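Local coordinates for penicillin-binding protein (Bacillus halodurans, PDB 3TG9) that probably binds penicillin covalently through an active-site serine, as related serine enzymes of the beta-lactamase and penicillin-binding protein family do, at residues K214-L217 with Y218-V222; F115-L118 with W119-V122. All blocks are in the same frame, centred on the assembly; numbering follows the deposited sequence.

In the fold
Contact 1 (214-222) and contact 2 (115-122) come from separate parts of the chain on the same side of its centre, their centres about 10 Å apart. Contact 1 is buried and runs from the end of strand 213-215 into a turn, with a water bridging the strand end to the turn; contact 2 lies at the surface between helices 93-98 and 155-168, and its side-chain contacts are largely aromatic and aliphatic. A salt bridge joins them, Lys-214 NZ to Glu-116 OE2 at 2.9 Å, and Trp-119 NE1 gives a weak hydrogen bond to Ser-219 O at 3.1 Å. Both also touch the second subunit: contact 1 with side chains and backbone, contact 2 with bonds from the carbonyls of Trp-119 and Lys-120, the latter weak.

Contact 1. Residues K214-L217 with Y218-V222; sequences KTNL and YSLPV
A type I beta turn, Asn-216 to Ser-219, carries the chain out of strand 213-215. It is closed by Ser-219 N, which donates to Asn-216 O at 2.9 Å with an N-H...O angle of 159°, from above the carbonyl plane, while Tyr-218 N lies near the same oxygen at too poor an angle to bond. That N-H is satisfied instead by a water, which accepts from Tyr-218 N at 3.0 Å. The same water donates to Thr-215 O at 2.7 Å, tying the end of the strand to the turn. Its third partner is Ser-219 OG at 2.9 Å; with OG turned back beside its own backbone N (chi1 -56°), the hydroxyl reaches the water.

Leu-217 and Tyr-218, the turn's two central residues, meet through a CH-pi contact. Leu-217 CB sits almost squarely over one face of the tyrosine ring, 4.2 Å from its centroid and 10° off the normal. On another flank Asn-216 and Leu-220 pass at a slant, the asparagine CB 4.0 Å from Leu-220 CD1, and both leucine methyls lie near the amide ND2. That amide bonds Pro-294 O. The phenol Tyr-218 OH bonds Leu-217 O of the second subunit, and the exchange is reciprocal, so the turn is part of the dimer interface; the ring also meets Tyr-125 of that subunit.

Strand 213-215 pairs antiparallel with strand 205-207, whose Ile-206 touches Asn-216 and Ser-219. Pro-294 lies in the connection between strands 284-293 and 296-303 of the large sheet, and beyond Val-222 the loop runs on to strand 231-232.

Contact 2. Residues F115-L118 with W119-V122; sequences FEDL and WKDV
Trp-119 N donates to Glu-116 O at 3.0 Å, closing one of a run of overlapping beta turns in the loop between helices 93-98 and 155-168. The turn before it is closed by Leu-118 N and Phe-115 O, also at 3.0 Å, and a weak 3.5 Å bond from Lys-120 N to Asp-117 O extends the series.

The tightly wound backbone brings two nonpolar side chains, Leu-118 and Phe-115, against the indole. Leu-118 lies alongside Trp-119 and sets its CB over the six-membered ring, 3.6 Å from the centroid and 8° off the normal; its CD2 branch reaches further out, toward CZ2 and CH2. At the NE1-CZ2 edge Phe-115 completes a T-shaped pair: the indole presents this edge to the phenyl face, with the planes at 83° and the phenyl and five-membered ring centroids 5.4 Å apart. Phe-115 CG lies opposite the backbone N about the first torsion (chi1 -159°), which carries the phenyl to the indole edge. Phe-107 adds a second edge-to-face partner for Phe-115.

Outward, Asp-117 and Lys-120 run side by side, but their charged ends do not meet. Trp-119 O accepts Tyr-125 OH of the second subunit. Between the aspartate and the lysine the touch is made by OD1 of Asp-117, 3.8 Å from CD of Lys-120.

Contact 1. Residues K214-L217 with Y218-V222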
loop_
_atom_site.group_PDB
_atom_site.type_symbol
_atom_site.label_atom_id
_atom_site.label_comp_id
_atom_site.label_asym_id
_atom_site.label_seq_id
_atom_site.Cartn_x
_atom_site.Cartn_y
_atom_site.Cartn_z
ATOM N N LYS B 214 9.183 4.656 -5.743
ATOM C CA LYS B 214 8.040 3.889 -5.278
ATOM C C LYS B 214 7.637 4.442 -3.929
ATOM O O LYS B 214 8.412 5.153 -3.299
ATOM C CB LYS B 214 8.365 2.395 -5.195
ATOM C CG LYS B 214 9.284 1.990 -4.052
ATOM C CD LYS B 214 9.571 0.493 -4.099
ATOM C CE LYS B 214 10.394 0.040 -2.893
ATOM N NZ LYS B 214 10.556 -1.444 -2.872
ATOM N N THR B 215 6.413 4.164 -3.500
ATOM C CA THR B 215 5.979 4.597 -2.179
ATOM C C THR B 215 6.328 3.536 -1.129
ATOM O O THR B 215 6.633 2.400 -1.471
ATOM C CB THR B 215 4.482 4.961 -2.154
ATOM O OG1 THR B 215 3.700 3.851 -2.619
ATOM C CG2 THR B 215 4.231 6.158 -3.055
ATOM N N ASN B 216 6.299 3.919 0.145
ATOM C CA ASN B 216 6.818 3.064 1.206
ATOM C C ASN B 216 5.776 2.141 1.844
ATOM O O ASN B 216 5.998 1.613 2.931
ATOM C CB ASN B 216 7.497 3.916 2.273
ATOM C CG ASN B 216 6.555 4.908 2.909
ATOM O OD1 ASN B 216 5.395 5.016 2.520
ATOM N ND2 ASN B 216 7.050 5.646 3.899
ATOM N N LEU B 217 4.656 1.947 1.150
ATOM C CA LEU B 217 3.513 1.186 1.655
ATOM C C LEU B 217 3.855 -0.216 2.119
ATOM O O LEU B 217 3.197 -0.748 3.006
ATOM C CB LEU B 217 2.447 1.049 0.567
ATOM C CG LEU B 217 1.417 2.136 0.333
ATOM C CD1 LEU B 217 2.039 3.490 0.115
ATOM C CD2 LEU B 217 0.585 1.727 -0.886
ATOM N N TYR B 218 4.848 -0.834 1.483
ATOM C CA TYR B 218 5.222 -2.196 1.825
ATOM C C TYR B 218 6.590 -2.252 2.492
ATOM O O TYR B 218 7.185 -3.327 2.592
ATOM C CB TYR B 218 5.202 -3.089 0.577
ATOM C CG TYR B 218 3.921 -2.985 -0.209
ATOM C CD1 TYR B 218 2.739 -3.511 0.291
ATOM C CD2 TYR B 218 3.883 -2.341 -1.441
ATOM C CE1 TYR B 218 1.555 -3.409 -0.417
ATOM C CE2 TYR B 218 2.700 -2.235 -2.163
ATOM C CZ TYR B 218 1.544 -2.775 -1.643
ATOM O OH TYR B 218 0.367 -2.695 -2.340
ATOM N N SER B 219 7.073 -1.101 2.955
ATOM C CA SER B 219 8.410 -0.986 3.531
ATOM C C SER B 219 8.415 -0.744 5.040
ATOM O O SER B 219 9.460 -0.860 5.680
ATOM C CB SER B 219 9.179 0.150 2.857
ATOM O OG SER B 219 9.228 -0.028 1.459
ATOM N N LEU B 220 7.260 -0.384 5.596
ATOM C CA LEU B 220 7.136 -0.110 7.031
ATOM C C LEU B 220 6.016 -0.962 7.625
ATOM O O LEU B 220 5.168 -1.452 6.889
ATOM C CB LEU B 220 6.805 1.367 7.270
ATOM C CG LEU B 220 7.906 2.430 7.188
ATOM C CD1 LEU B 220 8.543 2.504 5.816
ATOM C CD2 LEU B 220 7.328 3.784 7.578
ATOM N N PRO B 221 6.010 -1.143 8.957
ATOM C CA PRO B 221 4.817 -1.740 9.567
ATOM C C PRO B 221 3.590 -0.934 9.140
ATOM O O PRO B 221 3.668 0.292 8.984
ATOM C CB PRO B 221 5.079 -1.585 11.066
ATOM C CG PRO B 221 6.583 -1.567 11.180
ATOM C CD PRO B 221 7.065 -0.855 9.950
ATOM N N VAL B 222 2.469 -1.614 8.946
ATOM C CA VAL B 222 1.316 -0.995 8.310
ATOM C C VAL B 222 0.836 0.207 9.115
ATOM O O VAL B 222 0.247 1.131 8.566
ATOM C CB VAL B 222 0.175 -2.013 8.103
ATOM C CG1 VAL B 222 -0.210 -2.648 9.424
ATOM C CG2 VAL B 222 -1.037 -1.358 7.426
HETATM O O HOH W 1 7.046 -0.035 -0.385
#

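Contact 2. Residues F115-L118 with W119-V122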
loop_
_atom_site.group_PDB
_atom_site.type_symbol
_atom_site.label_atom_id
_atom_site.label_comp_id
_atom_site.label_asym_id
_atom_site.label_seq_id
_atom_site.Cartn_x
_atom_site.Cartn_y
_atom_site.Cartn_z
ATOM N N PHE B 115 15.764 -1.952 6.375
ATOM C CA PHE B 115 14.446 -2.018 7.010
ATOM C C PHE B 115 13.452 -2.815 6.155
ATOM O O PHE B 115 12.779 -3.730 6.647
ATOM C CB PHE B 115 13.917 -0.596 7.302
ATOM C CG PHE B 115 12.843 -0.541 8.366
ATOM C CD1 PHE B 115 13.149 -0.778 9.699
ATOM C CD2 PHE B 115 11.530 -0.241 8.036
ATOM C CE1 PHE B 115 12.165 -0.725 10.685
ATOM C CE2 PHE B 115 10.544 -0.185 9.017
ATOM C CZ PHE B 115 10.865 -0.428 10.345
ATOM N N GLU B 116 13.373 -2.488 4.871
ATOM C CA GLU B 116 12.425 -3.179 4.013
ATOM C C GLU B 116 12.595 -4.696 4.057
ATOM O O GLU B 116 11.607 -5.433 4.079
ATOM C CB GLU B 116 12.481 -2.674 2.569
ATOM C CG GLU B 116 11.273 -3.137 1.743
ATOM C CD GLU B 116 11.164 -2.451 0.395
ATOM O OE1 GLU B 116 11.962 -1.535 0.115
ATOM O OE2 GLU B 116 10.272 -2.831 -0.393
ATOM N N ASP B 117 13.838 -5.164 4.088
ATOM C CA ASP B 117 14.110 -6.602 4.022
ATOM C C ASP B 117 13.541 -7.410 5.198
ATOM O O ASP B 117 13.493 -8.647 5.151
ATOM C CB ASP B 117 15.607 -6.860 3.905
ATOM C CG ASP B 117 15.921 -8.298 3.545
ATOM O OD1 ASP B 117 15.459 -8.753 2.470
ATOM O OD2 ASP B 117 16.626 -8.969 4.334
ATOM N N LEU B 118 13.120 -6.708 6.247
ATOM C CA LEU B 118 12.510 -7.345 7.411
ATOM C C LEU B 118 11.153 -7.934 7.057
ATOM O O LEU B 118 10.691 -8.897 7.674
ATOM C CB LEU B 118 12.323 -6.324 8.535
ATOM C CG LEU B 118 13.529 -5.933 9.390
ATOM C CD1 LEU B 118 14.660 -5.392 8.534
ATOM C CD2 LEU B 118 13.099 -4.914 10.425
ATOM N N TRP B 119 10.510 -7.336 6.064
ATOM C CA TRP B 119 9.145 -7.702 5.717
ATOM C C TRP B 119 9.089 -8.583 4.490
ATOM O O TRP B 119 8.033 -8.765 3.898
ATOM C CB TRP B 119 8.335 -6.439 5.479
ATOM C CG TRP B 119 8.702 -5.401 6.430
ATOM C CD1 TRP B 119 9.090 -4.128 6.144
ATOM C CD2 TRP B 119 8.765 -5.535 7.857
ATOM N NE1 TRP B 119 9.377 -3.453 7.302
ATOM C CE2 TRP B 119 9.186 -4.293 8.369
ATOM C CE3 TRP B 119 8.495 -6.583 8.747
ATOM C CZ2 TRP B 119 9.353 -4.065 9.738
ATOM C CZ3 TRP B 119 8.661 -6.356 10.104
ATOM C CH2 TRP B 119 9.082 -5.104 10.586
ATOM N N LYS B 120 10.235 -9.135 4.115
ATOM C CA LYS B 120 10.316 -9.996 2.947
ATOM C C LYS B 120 9.498 -11.277 3.128
ATOM O O LYS B 120 8.887 -11.768 2.183
ATOM C CB LYS B 120 11.775 -10.341 2.649
ATOM C CG LYS B 120 11.978 -10.971 1.287
ATOM C CD LYS B 120 13.328 -11.671 1.182
ATOM C CE LYS B 120 13.469 -12.380 -0.163
ATOM N NZ LYS B 120 12.295 -13.259 -0.480
ATOM N N ASP B 121 9.490 -11.805 4.349
ATOM C CA ASP B 121 8.817 -13.063 4.661
ATOM C C ASP B 121 7.665 -12.850 5.632
ATOM O O ASP B 121 6.718 -13.635 5.670
ATOM C CB ASP B 121 9.812 -14.051 5.264
ATOM C CG ASP B 121 10.757 -14.632 4.227
ATOM O OD1 ASP B 121 10.324 -14.828 3.069
ATOM O OD2 ASP B 121 11.933 -14.893 4.571
ATOM N N VAL B 122 7.760 -11.785 6.420
ATOM C CA VAL B 122 6.701 -11.397 7.338
ATOM C C VAL B 122 5.899 -10.248 6.726
ATOM O O VAL B 122 6.455 -9.190 6.447
ATOM C CB VAL B 122 7.299 -10.914 8.677
ATOM C CG1 VAL B 122 6.192 -10.441 9.620
ATOM C CG2 VAL B 122 8.147 -12.012 9.318
#